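Local atomic coordinates of botulinum neurotoxin type G (Clostridium botulinum, PDB entry 3MPP), a protein that binds the nerve-cell surface through its receptor-binding domain, so that the toxin's zinc-protease light chain can be delivered into the host cytosol. Residues A[354-357]-A[363-366]; A[88-93]-A[111-116]; A[12-17]-A[22-27]; A[78-83]-A[267-272]. The protein carries 4 engineered substitutions. One frame throughout, in Å; residues are numbered along the deposited sequence. Where two conformers were deposited one is given.

Interaction 1 (A[354-357]-A[363-366])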
loop_
_atom_site.group_PDB
_atom_site.type_symbol
_atom_site.label_atom_id
_atom_site.label_comp_id
_atom_site.label_asym_id
_atom_site.label_seq_id
_atom_site.Cartn_x
_atom_site.Cartn_y
_atom_site.Cartn_z
ATOM N N LYS A 354 -6.400 -4.521 14.410
ATOM C CA LYS A 354 -6.962 -4.729 13.080
ATOM C C LYS A 354 -8.112 -5.728 13.198
ATOM O O LYS A 354 -7.932 -6.934 13.004
ATOM C CB LYS A 354 -5.901 -5.257 12.110
ATOM C CG LYS A 354 -6.147 -4.821 10.692
ATOM C CD LYS A 354 -5.421 -5.706 9.692
ATOM C CE LYS A 354 -3.926 -5.592 9.815
ATOM N NZ LYS A 354 -3.274 -6.236 8.640
ATOM N N TYR A 355 -9.292 -5.222 13.532
ATOM C CA TYR A 355 -10.445 -6.075 13.816
ATOM C C TYR A 355 -11.109 -6.706 12.589
ATOM O O TYR A 355 -11.848 -7.688 12.711
ATOM C CB TYR A 355 -11.510 -5.278 14.581
ATOM C CG TYR A 355 -11.138 -4.934 15.994
ATOM C CD1 TYR A 355 -10.959 -5.928 16.951
ATOM C CD2 TYR A 355 -10.995 -3.614 16.382
ATOM C CE1 TYR A 355 -10.635 -5.605 18.251
ATOM C CE2 TYR A 355 -10.678 -3.280 17.672
ATOM C CZ TYR A 355 -10.502 -4.271 18.599
ATOM O OH TYR A 355 -10.186 -3.913 19.871
ATOM N N TYR A 356 -10.885 -6.131 11.413
ATOM C CA TYR A 356 -11.587 -6.579 10.210
ATOM C C TYR A 356 -10.933 -5.926 9.005
ATOM O O TYR A 356 -9.982 -5.162 9.161
ATOM C CB TYR A 356 -13.064 -6.193 10.292
ATOM C CG TYR A 356 -13.229 -4.789 10.832
ATOM C CD1 TYR A 356 -12.933 -3.695 10.041
ATOM C CD2 TYR A 356 -13.654 -4.561 12.140
ATOM C CE1 TYR A 356 -13.057 -2.399 10.521
ATOM C CE2 TYR A 356 -13.779 -3.254 12.641
ATOM C CZ TYR A 356 -13.476 -2.184 11.817
ATOM O OH TYR A 356 -13.591 -0.889 12.272
ATOM N N GLU A 357 -11.464 -6.200 7.815
ATOM C CA GLU A 357 -10.831 -5.812 6.547
ATOM C C GLU A 357 -9.310 -6.011 6.593
ATOM O O GLU A 357 -8.540 -5.115 6.276
ATOM C CB GLU A 357 -11.226 -4.386 6.101
ATOM C CG GLU A 357 -10.827 -3.239 7.038
ATOM C CD GLU A 357 -11.213 -1.865 6.489
ATOM O OE1 GLU A 357 -11.570 -1.761 5.292
ATOM O OE2 GLU A 357 -11.160 -0.880 7.253
ATOM N N CYS A 363 -6.359 0.428 10.252
ATOM C CA CYS A 363 -6.245 -0.099 11.602
ATOM C C CYS A 363 -7.151 0.727 12.500
ATOM O O CYS A 363 -7.644 1.778 12.090
ATOM C CB CYS A 363 -4.790 -0.041 12.092
ATOM S SG CYS A 363 -4.165 1.645 12.259
ATOM N N GLN A 364 -7.394 0.230 13.708
ATOM C CA GLN A 364 -8.247 0.917 14.678
ATOM C C GLN A 364 -7.416 1.221 15.914
ATOM O O GLN A 364 -6.416 0.548 16.169
ATOM C CB GLN A 364 -9.432 0.027 15.085
ATOM C CG GLN A 364 -10.373 -0.359 13.927
ATOM C CD GLN A 364 -9.825 -1.476 13.046
ATOM O OE1 GLN A 364 -9.249 -2.459 13.537
ATOM N NE2 GLN A 364 -10.016 -1.335 11.739
ATOM N N ILE A 365 -7.822 2.226 16.685
ATOM C CA ILE A 365 -7.081 2.576 17.901
ATOM C C ILE A 365 -8.021 2.492 19.094
ATOM O O ILE A 365 -9.015 3.205 19.148
ATOM C CB ILE A 365 -6.459 3.986 17.810
ATOM C CG1 ILE A 365 -5.618 4.106 16.541
ATOM C CG2 ILE A 365 -5.618 4.289 19.070
ATOM C CD1 ILE A 365 -5.534 5.501 15.953
ATOM N N LEU A 366 -7.686 1.604 20.030
ATOM C CA LEU A 366 -8.499 1.290 21.185
ATOM C C LEU A 366 -7.865 1.872 22.453
ATOM O O LEU A 366 -6.649 1.987 22.551
ATOM C CB LEU A 366 -8.608 -0.242 21.312
ATOM C CG LEU A 366 -9.131 -0.868 22.609
ATOM C CD1 LEU A 366 -10.596 -0.556 22.828
ATOM C CD2 LEU A 366 -8.905 -2.387 22.642
HETATM O O HOH W 1 -8.772 -3.007 9.857
#
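Gln364 of strand 364-368 reaches into the loop 354-357, and its amide carries most of the contact. The tight part lies at OE1, which accepts the backbone N-H of Tyr355 (Tyr355 N to Gln364 OE1 2.8 Å). This bond is nearly straight (168° at the hydrogen), although the donor sits 30° off the carbonyl plane. A bend at chi2 (78°) turns the amide toward the loop, where OE1 also presses on Lys354 CA at 3.3 Å. The other end of the amide, NE2, lies 3.4 Å from Tyr356 CE1, with the ring and amide planes inclined to each other. Water 1 accepts from Gln364 NE2 at 2.8 Å and donates to Tyr356 O at 2.6 Å. Asn419 OD1 binds both Gln364 NE2 and Tyr356 OH; with Tyr355 N at OE1, the amide is held at both ends. The looser, solvent-facing part is the Tyr355 side chain, which is largely exposed and meets strand 364-368 at its far end through Tyr355 OH and Leu366 CD2 (3.4 Å). Tyr356 is about 10 Å, side chain to side chain, from Trp402 of the inferred ganglioside-binding site. The whole belongs to the beta-trefoil C-terminal subdomain: strands 346-353 and 364-368 pair antiparallel on either side of this loop, strand 373-382 flanks 364-368, and strand 420-423 packs against Cys363 and Ile365.

Interaction 2 (A[88-93]-A[111-116])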
loop_
_atom_site.group_PDB
_atom_site.type_symbol
_atom_site.label_atom_id
_atom_site.label_comp_id
_atom_site.label_asym_id
_atom_site.label_seq_id
_atom_site.Cartn_x
_atom_site.Cartn_y
_atom_site.Cartn_z
ATOM N N GLN A 88 2.893 9.015 -21.818
ATOM C CA GLN A 88 3.212 8.556 -23.170
ATOM C C GLN A 88 4.345 7.532 -23.246
ATOM O O GLN A 88 4.504 6.847 -24.258
ATOM C CB GLN A 88 3.520 9.760 -24.063
ATOM C CG GLN A 88 2.336 10.725 -24.181
ATOM C CD GLN A 88 2.608 11.884 -25.121
ATOM O OE1 GLN A 88 3.463 11.796 -26.003
ATOM N NE2 GLN A 88 1.877 12.979 -24.939
ATOM N N ASN A 89 5.129 7.427 -22.180
ATOM C CA ASN A 89 6.303 6.547 -22.195
ATOM C C ASN A 89 5.973 5.176 -21.615
ATOM O O ASN A 89 5.801 5.025 -20.406
ATOM C CB ASN A 89 7.482 7.213 -21.470
ATOM C CG ASN A 89 8.722 6.299 -21.322
ATOM O OD1 ASN A 89 9.338 6.270 -20.259
ATOM N ND2 ASN A 89 9.106 5.601 -22.388
ATOM N N GLU A 90 5.843 4.190 -22.500
ATOM C CA GLU A 90 5.658 2.814 -22.075
ATOM C C GLU A 90 7.011 2.131 -21.978
ATOM O O GLU A 90 7.825 2.202 -22.901
ATOM C CB GLU A 90 4.734 2.043 -23.031
ATOM C CG GLU A 90 4.471 0.610 -22.565
ATOM C CD GLU A 90 3.664 -0.215 -23.552
ATOM O OE1 GLU A 90 3.134 0.359 -24.521
ATOM O OE2 GLU A 90 3.565 -1.442 -23.355
ATOM N N TYR A 91 7.263 1.486 -20.849
ATOM C CA TYR A 91 8.532 0.803 -20.655
ATOM C C TYR A 91 8.299 -0.569 -20.054
ATOM O O TYR A 91 7.423 -0.749 -19.218
ATOM C CB TYR A 91 9.488 1.628 -19.776
ATOM C CG TYR A 91 8.914 2.047 -18.437
ATOM C CD1 TYR A 91 9.107 1.269 -17.296
ATOM C CD2 TYR A 91 8.176 3.220 -18.318
ATOM C CE1 TYR A 91 8.574 1.656 -16.056
ATOM C CE2 TYR A 91 7.640 3.614 -17.100
ATOM C CZ TYR A 91 7.844 2.833 -15.976
ATOM O OH TYR A 91 7.297 3.235 -14.788
ATOM N N THR A 92 9.079 -1.536 -20.517
ATOM C CA THR A 92 9.016 -2.891 -20.007
ATOM C C THR A 92 9.646 -2.912 -18.612
ATOM O O THR A 92 10.578 -2.145 -18.327
ATOM C CB THR A 92 9.777 -3.830 -20.967
ATOM O OG1 THR A 92 9.219 -3.686 -22.268
ATOM C CG2 THR A 92 9.664 -5.285 -20.542
ATOM N N ILE A 93 9.118 -3.756 -17.734
ATOM C CA ILE A 93 9.720 -3.954 -16.422
ATOM C C ILE A 93 10.089 -5.416 -16.200
ATOM O O ILE A 93 11.069 -5.710 -15.526
ATOM C CB ILE A 93 8.816 -3.470 -15.271
ATOM C CG1 ILE A 93 7.458 -4.156 -15.306
ATOM C CG2 ILE A 93 8.643 -1.945 -15.320
ATOM C CD1 ILE A 93 6.662 -3.955 -14.010
ATOM N N ARG A 111 -1.040 2.852 -16.234
ATOM C CA ARG A 111 -1.455 1.562 -16.784
ATOM C C ARG A 111 -0.406 0.501 -16.514
ATOM O O ARG A 111 0.786 0.728 -16.706
ATOM C CB ARG A 111 -1.653 1.638 -18.302
ATOM C CG ARG A 111 -2.898 2.349 -18.759
ATOM C CD ARG A 111 -3.057 2.271 -20.277
ATOM N NE ARG A 111 -4.341 2.838 -20.659
ATOM C CZ ARG A 111 -4.914 2.695 -21.842
ATOM N NH1 ARG A 111 -4.316 1.993 -22.798
ATOM N NH2 ARG A 111 -6.095 3.259 -22.064
ATOM N N ILE A 112 -0.860 -0.670 -16.101
ATOM C CA ILE A 112 0.007 -1.829 -16.026
ATOM C C ILE A 112 -0.453 -2.769 -17.133
ATOM O O ILE A 112 -1.649 -3.026 -17.269
ATOM C CB ILE A 112 -0.079 -2.502 -14.640
ATOM C CG1 ILE A 112 0.842 -3.720 -14.575
ATOM C CG2 ILE A 112 -1.504 -2.880 -14.320
ATOM C CD1 ILE A 112 2.254 -3.394 -14.169
ATOM N N ILE A 113 0.491 -3.261 -17.935
ATOM C CA ILE A 113 0.162 -3.885 -19.220
ATOM C C ILE A 113 0.819 -5.247 -19.411
ATOM O O ILE A 113 2.021 -5.407 -19.201
ATOM C CB ILE A 113 0.632 -3.005 -20.395
ATOM C CG1 ILE A 113 -0.013 -1.622 -20.339
ATOM C CG2 ILE A 113 0.359 -3.686 -21.723
ATOM C CD1 ILE A 113 0.626 -0.636 -21.303
ATOM N N TRP A 114 0.018 -6.218 -19.831
ATOM C CA TRP A 114 0.491 -7.558 -20.152
ATOM C C TRP A 114 0.432 -7.776 -21.674
ATOM O O TRP A 114 -0.591 -7.528 -22.299
ATOM C CB TRP A 114 -0.397 -8.576 -19.429
ATOM C CG TRP A 114 -0.188 -10.016 -19.794
ATOM C CD1 TRP A 114 -1.029 -10.803 -20.530
ATOM C CD2 TRP A 114 0.906 -10.853 -19.404
ATOM N NE1 TRP A 114 -0.521 -12.074 -20.627
ATOM C CE2 TRP A 114 0.665 -12.131 -19.945
ATOM C CE3 TRP A 114 2.063 -10.649 -18.649
ATOM C CZ2 TRP A 114 1.542 -13.195 -19.760
ATOM C CZ3 TRP A 114 2.928 -11.706 -18.468
ATOM C CH2 TRP A 114 2.663 -12.964 -19.018
ATOM N N THR A 115 1.531 -8.230 -22.263
ATOM C CA THR A 115 1.613 -8.373 -23.711
ATOM C C THR A 115 2.147 -9.737 -24.129
ATOM O O THR A 115 3.135 -10.228 -23.571
ATOM C CB THR A 115 2.509 -7.281 -24.343
ATOM O OG1 THR A 115 1.952 -5.984 -24.086
ATOM C CG2 THR A 115 2.626 -7.497 -25.839
ATOM N N LEU A 116 1.471 -10.344 -25.105
ATOM C CA LEU A 116 1.910 -11.594 -25.713
ATOM C C LEU A 116 2.284 -11.311 -27.154
ATOM O O LEU A 116 1.542 -10.649 -27.877
ATOM C CB LEU A 116 0.800 -12.644 -25.667
ATOM C CG LEU A 116 0.418 -13.175 -24.285
ATOM C CD1 LEU A 116 -0.891 -13.955 -24.354
ATOM C CD2 LEU A 116 1.535 -14.038 -23.719
HETATM O O HOH W 2 2.254 -2.936 -25.359
#
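The carboxylate end of Glu90 lies over the tip of Ile113, with Glu90 OE2 3.7 Å from Ile113 CD1. Glu90 gets there fully stretched: CG is anti to the backbone N (chi1 -177°) and the chain stays extended beyond it, so the acid spans the distance between two strands whose nearest CA atoms, those of Glu90 and Arg111, are 9.0 Å apart. Ile113 meets it at about a right angle; its CG1 stands anti to the carbonyl carbon (chi1 -59°), bringing CD1 under the acid. The methyl contact leaves the charge to other partners. Ser106 OG hydrogen-bonds Glu90 OE2, and water 2 donates to the same oxygen at 2.8 Å. That water reaches on weakly to Thr115 OG1, 3.3 Å away, whose hydroxyl is also bonded to Ser125 OG. A second, purely apolar touch joins Ile93 CD1 and Ile112 CD1 at 4.4 Å, the two isoleucines meeting through their terminal methyls. No backbone bond links the segments, because strand 103-108 runs between 90-98 and 111-117 in the antiparallel sheet of the N-terminal beta sandwich. Beyond 111-117 comes strand 123-129, which packs on Ile112 and Ile113, while Ile112 also reaches Ile146 of strand 144-150 in the other sheet.

Interaction 3 (A[12-17]-A[22-27])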
loop_
_atom_site.group_PDB
_atom_site.type_symbol
_atom_site.label_atom_id
_atom_site.label_comp_id
_atom_site.label_asym_id
_atom_site.label_seq_id
_atom_site.Cartn_x
_atom_site.Cartn_y
_atom_site.Cartn_z
ATOM N N GLY A 12 20.490 -11.741 2.862
ATOM C CA GLY A 12 21.481 -11.060 2.049
ATOM C C GLY A 12 21.519 -11.509 0.604
ATOM O O GLY A 12 22.220 -10.913 -0.211
ATOM N N ARG A 13 20.768 -12.553 0.275
ATOM C CA ARG A 13 20.788 -13.074 -1.085
ATOM C C ARG A 13 19.396 -13.260 -1.693
ATOM O O ARG A 13 18.444 -13.613 -1.001
ATOM C CB ARG A 13 21.576 -14.389 -1.141
ATOM C CG ARG A 13 21.016 -15.495 -0.261
ATOM C CD ARG A 13 21.728 -16.819 -0.516
ATOM N NE ARG A 13 23.082 -16.844 0.032
ATOM C CZ ARG A 13 23.415 -17.432 1.177
ATOM N NH1 ARG A 13 22.491 -18.049 1.901
ATOM N NH2 ARG A 13 24.673 -17.409 1.599
ATOM N N LEU A 14 19.295 -13.001 -2.993
ATOM C CA LEU A 14 18.091 -13.294 -3.757
ATOM C C LEU A 14 18.122 -14.743 -4.237
ATOM O O LEU A 14 19.020 -15.141 -4.982
ATOM C CB LEU A 14 17.995 -12.365 -4.964
ATOM C CG LEU A 14 16.718 -12.445 -5.806
ATOM C CD1 LEU A 14 15.512 -12.018 -4.998
ATOM C CD2 LEU A 14 16.851 -11.571 -7.025
ATOM N N ILE A 15 17.135 -15.527 -3.823
ATOM C CA ILE A 15 17.102 -16.941 -4.178
ATOM C C ILE A 15 15.781 -17.327 -4.827
ATOM O O ILE A 15 14.830 -16.543 -4.860
ATOM C CB ILE A 15 17.297 -17.836 -2.936
ATOM C CG1 ILE A 15 16.110 -17.679 -1.984
ATOM C CG2 ILE A 15 18.594 -17.490 -2.228
ATOM C CD1 ILE A 15 16.082 -18.682 -0.840
ATOM N N ASP A 16 15.734 -18.552 -5.333
ATOM C CA ASP A 16 14.502 -19.141 -5.831
ATOM C C ASP A 16 13.930 -20.057 -4.750
ATOM O O ASP A 16 14.471 -21.128 -4.488
ATOM C CB ASP A 16 14.785 -19.938 -7.105
ATOM C CG ASP A 16 13.550 -20.620 -7.653
ATOM O OD1 ASP A 16 12.442 -20.331 -7.156
ATOM O OD2 ASP A 16 13.687 -21.439 -8.586
ATOM N N SER A 17 12.848 -19.625 -4.111
ATOM C CA SER A 17 12.211 -20.416 -3.058
ATOM C C SER A 17 11.379 -21.547 -3.653
ATOM O O SER A 17 10.835 -22.377 -2.931
ATOM C CB SER A 17 11.320 -19.532 -2.181
ATOM O OG SER A 17 12.077 -18.544 -1.506
ATOM N N ALA A 22 16.309 -22.158 -9.812
ATOM C CA ALA A 22 16.632 -21.075 -10.727
ATOM C C ALA A 22 17.871 -20.355 -10.204
ATOM O O ALA A 22 18.046 -20.206 -8.993
ATOM C CB ALA A 22 15.458 -20.110 -10.857
ATOM N N THR A 23 18.739 -19.926 -11.113
ATOM C CA THR A 23 19.945 -19.205 -10.722
ATOM C C THR A 23 19.755 -17.704 -10.954
ATOM O O THR A 23 19.262 -17.300 -12.002
ATOM C CB THR A 23 21.169 -19.703 -11.510
ATOM O OG1 THR A 23 20.999 -19.399 -12.897
ATOM C CG2 THR A 23 21.337 -21.218 -11.343
ATOM N N MET A 24 20.146 -16.887 -9.978
ATOM C CA MET A 24 19.899 -15.447 -10.038
ATOM C C MET A 24 21.149 -14.615 -10.314
ATOM O O MET A 24 22.164 -14.756 -9.639
ATOM C CB MET A 24 19.273 -14.959 -8.723
ATOM C CG MET A 24 18.072 -15.765 -8.258
ATOM S SD MET A 24 16.721 -15.653 -9.436
ATOM C CE MET A 24 15.824 -17.153 -9.050
ATOM N N ASN A 25 21.072 -13.741 -11.310
ATOM C CA ASN A 25 22.132 -12.768 -11.567
ATOM C C ASN A 25 21.607 -11.363 -11.255
ATOM O O ASN A 25 20.568 -10.955 -11.783
ATOM C CB ASN A 25 22.605 -12.858 -13.019
ATOM C CG ASN A 25 23.995 -12.274 -13.224
ATOM O OD1 ASN A 25 24.348 -11.250 -12.641
ATOM N ND2 ASN A 25 24.792 -12.930 -14.064
ATOM N N VAL A 26 22.316 -10.633 -10.395
ATOM C CA VAL A 26 21.854 -9.327 -9.916
ATOM C C VAL A 26 22.857 -8.217 -10.194
ATOM O O VAL A 26 24.016 -8.295 -9.774
ATOM C CB VAL A 26 21.590 -9.350 -8.398
ATOM C CG1 VAL A 26 21.036 -8.017 -7.931
ATOM C CG2 VAL A 26 20.640 -10.489 -8.027
ATOM N N GLY A 27 22.404 -7.181 -10.896
ATOM C CA GLY A 27 23.250 -6.045 -11.202
ATOM C C GLY A 27 23.615 -5.289 -9.947
ATOM O O GLY A 27 23.054 -5.535 -8.884
#
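Leu14, Met24 and Val26 form the apolar part of this contact. Leu14 CG lies 4.3 Å from Met24 CG, and Leu14 CD2 meets Val26 CG2 at 4.1 Å, the two side chains slanting past each other. Met24 bends at chi2 (-63°) and lays its chain along strand 13-16: CG rests 3.5 Å from Leu14 O, and the CE methyl ends 3.6 Å from Asp16 CB. Strands 13-16 and 23-26 run roughly antiparallel, with axes 6.7 Å apart, but do not make a hairpin, because side chains and not backbone bonds join them. Strand 13-16 pairs with 3-10 in one sheet of the N-terminal sandwich and 23-26 with 50-53 in the other, so the short connection crosses from sheet to sheet. Leu14 accordingly touches Ile50, and Met24 touches Leu7. The polar part is at the connection itself. Asp16, with CG anti to the backbone N (chi1 178°), accepts Ala22 N-H on the anti lone pair of OD2 (Asp16 OD2 to Ala22 N 3.0 Å). Packing is close here, Ala22 CB being 3.2 Å from Asp16 OD2. The other oxygen, Asp16 OD1, takes the backbone N-H groups of Ser6 and Ser18.

Interaction 4 (A[78-83]-A[267-272])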
loop_
_atom_site.group_PDB
_atom_site.type_symbol
_atom_site.label_atom_id
_atom_site.label_comp_id
_atom_site.label_asym_id
_atom_site.label_seq_id
_atom_site.Cartn_x
_atom_site.Cartn_y
_atom_site.Cartn_z
ATOM N N TYR A 78 3.175 10.257 -10.464
ATOM C CA TYR A 78 3.625 11.116 -11.551
ATOM C C TYR A 78 4.271 12.395 -11.016
ATOM O O TYR A 78 3.959 12.860 -9.914
ATOM C CB TYR A 78 2.422 11.485 -12.416
ATOM C CG TYR A 78 1.203 11.894 -11.599
ATOM C CD1 TYR A 78 1.070 13.189 -11.094
ATOM C CD2 TYR A 78 0.184 10.981 -11.336
ATOM C CE1 TYR A 78 -0.070 13.558 -10.359
ATOM C CE2 TYR A 78 -0.931 11.340 -10.589
ATOM C CZ TYR A 78 -1.049 12.617 -10.103
ATOM O OH TYR A 78 -2.164 12.943 -9.370
ATOM N N ASN A 79 5.210 12.950 -11.769
ATOM C CA ASN A 79 5.684 14.294 -11.476
ATOM C C ASN A 79 4.727 15.288 -12.135
ATOM O O ASN A 79 4.476 15.224 -13.345
ATOM C CB ASN A 79 7.122 14.517 -11.968
ATOM C CG ASN A 79 8.171 13.890 -11.051
ATOM O OD1 ASN A 79 7.963 13.730 -9.841
ATOM N ND2 ASN A 79 9.316 13.550 -11.629
ATOM N N ASN A 80 4.170 16.197 -11.336
ATOM C CA ASN A 80 3.194 17.153 -11.858
ATOM C C ASN A 80 3.656 17.839 -13.146
ATOM O O ASN A 80 2.877 18.005 -14.064
ATOM C CB ASN A 80 2.858 18.234 -10.837
ATOM C CG ASN A 80 2.133 17.696 -9.620
ATOM O OD1 ASN A 80 1.730 16.526 -9.577
ATOM N ND2 ASN A 80 1.972 18.552 -8.614
ATOM N N ASN A 81 4.925 18.231 -13.196
ATOM C CA ASN A 81 5.456 18.996 -14.325
ATOM C C ASN A 81 5.990 18.141 -15.479
ATOM O O ASN A 81 6.528 18.665 -16.454
ATOM C CB ASN A 81 6.533 19.979 -13.845
ATOM C CG ASN A 81 7.783 19.282 -13.318
ATOM O OD1 ASN A 81 8.130 18.184 -13.752
ATOM N ND2 ASN A 81 8.472 19.930 -12.387
ATOM N N ASP A 82 5.848 16.826 -15.366
ATOM C CA ASP A 82 6.333 15.923 -16.401
ATOM C C ASP A 82 5.267 14.892 -16.764
ATOM O O ASP A 82 5.562 13.710 -16.948
ATOM C CB ASP A 82 7.605 15.228 -15.922
ATOM C CG ASP A 82 8.391 14.593 -17.055
ATOM O OD1 ASP A 82 8.239 15.025 -18.218
ATOM O OD2 ASP A 82 9.172 13.660 -16.775
ATOM N N ILE A 83 4.027 15.349 -16.888
ATOM C CA ILE A 83 2.904 14.440 -17.073
ATOM C C ILE A 83 2.837 13.769 -18.455
ATOM O O ILE A 83 2.419 12.608 -18.562
ATOM C CB ILE A 83 1.551 15.106 -16.691
ATOM C CG1 ILE A 83 0.505 14.032 -16.395
ATOM C CG2 ILE A 83 1.084 16.072 -17.756
ATOM C CD1 ILE A 83 0.831 13.241 -15.140
ATOM N N THR A 267 -6.244 20.158 1.091
ATOM C CA THR A 267 -5.999 20.984 -0.080
ATOM C C THR A 267 -5.708 20.038 -1.221
ATOM O O THR A 267 -5.540 18.836 -1.009
ATOM C CB THR A 267 -4.785 21.896 0.126
ATOM O OG1 THR A 267 -3.683 21.113 0.619
ATOM C CG2 THR A 267 -5.127 22.983 1.141
ATOM N N ASN A 268 -5.623 20.579 -2.432
ATOM C CA ASN A 268 -5.448 19.740 -3.599
ATOM C C ASN A 268 -4.544 20.369 -4.635
ATOM O O ASN A 268 -4.216 21.552 -4.567
ATOM C CB ASN A 268 -6.798 19.463 -4.237
ATOM C CG ASN A 268 -7.463 20.721 -4.716
ATOM O OD1 ASN A 268 -7.013 21.339 -5.672
ATOM N ND2 ASN A 268 -8.529 21.123 -4.044
ATOM N N PHE A 269 -4.142 19.553 -5.593
ATOM C CA PHE A 269 -3.481 20.055 -6.784
ATOM C C PHE A 269 -4.150 19.429 -7.992
ATOM O O PHE A 269 -4.403 18.226 -8.022
ATOM C CB PHE A 269 -1.978 19.720 -6.779
ATOM C CG PHE A 269 -1.257 20.251 -7.989
ATOM C CD1 PHE A 269 -0.552 21.441 -7.928
ATOM C CD2 PHE A 269 -1.344 19.591 -9.203
ATOM C CE1 PHE A 269 0.094 21.949 -9.055
ATOM C CE2 PHE A 269 -0.719 20.093 -10.334
ATOM C CZ PHE A 269 0.008 21.275 -10.260
ATOM N N ASN A 270 -4.461 20.238 -8.993
ATOM C CA ASN A 270 -4.889 19.674 -10.257
ATOM C C ASN A 270 -4.435 20.508 -11.443
ATOM O O ASN A 270 -4.205 21.711 -11.329
ATOM C CB ASN A 270 -6.403 19.406 -10.286
ATOM C CG ASN A 270 -7.225 20.602 -9.847
ATOM O OD1 ASN A 270 -7.344 21.584 -10.572
ATOM N ND2 ASN A 270 -7.824 20.508 -8.669
ATOM N N ASN A 271 -4.260 19.840 -12.570
ATOM C CA ASN A 271 -3.969 20.520 -13.812
ATOM C C ASN A 271 -4.829 19.885 -14.897
ATOM O O ASN A 271 -5.879 19.318 -14.593
ATOM C CB ASN A 271 -2.465 20.481 -14.117
ATOM C CG ASN A 271 -1.931 19.073 -14.279
ATOM O OD1 ASN A 271 -2.695 18.129 -14.478
ATOM N ND2 ASN A 271 -0.606 18.925 -14.210
ATOM N N ALA A 272 -4.410 19.971 -16.154
ATOM C CA ALA A 272 -5.224 19.426 -17.233
ATOM C C ALA A 272 -5.388 17.911 -17.126
ATOM O O ALA A 272 -6.450 17.368 -17.430
ATOM C CB ALA A 272 -4.643 19.808 -18.595
#
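Asn80 lays its side-chain amide over one face of the Phe269 ring, and this contact joins the N-terminal sandwich to the C-terminal beta-trefoil subdomain. Amide and ring are nearly parallel, their planes 16° apart. Asn80 ND2 lies over the ring centre, 3.4 Å above its plane and 3.5 Å from Phe269 CD2. The two side chains approach from opposite directions. Phe269, with CG anti to its backbone N (chi1 -179°), reaches out from strand 260-270, while Asn80 reaches out from the loop ahead of helix 83-88. The polar atoms of the amide have partners of their own: ND2 is hydrogen-bonded to Tyr276 OH, and OD1 to Lys77 NZ. The two hydrogen bonds probably fix the rotation of the amide over Phe269. Asn80 OD1 also lies at the edge of the Tyr78 ring, in the ring's plane. Tyr276 sits on strand 275-277, which pairs with the strand carrying Phe269, so the ring under ND2 and the hydroxyl bonded to it come from one small sheet. Asn271 forms the flank of the contact; its OD1 receives the backbone N-H groups of Ala273 and Ile274, which leaves its ND2 turned toward the loop, 3.6 Å from Asn80 O without making a hydrogen bond.

In the fold
Along the chain, interaction 3 closes first, interaction 2 lies between the two halves of interaction 4, and interaction 1 comes last. Interactions 2 and 3 share the N-terminal subdomain and reach the same seven-stranded sheet, 3 at one outermost strand, 23-26, and 2 at strands 90-98 and 111-117, from its middle toward its far edge, with centres 24 Å apart. Interaction 1 belongs to the C-terminal trefoil, its centre 36 Å from that of interaction 2 and on the opposite side of the chain's centre. Interaction 4 bridges the two subdomains; its nearest atoms come within about 5 Å of those of interaction 2, helix 83-88 linking 78-83 to 88-93. The receptor-binding domain is thus two separately built halves, with interaction 4 one of the places where they touch.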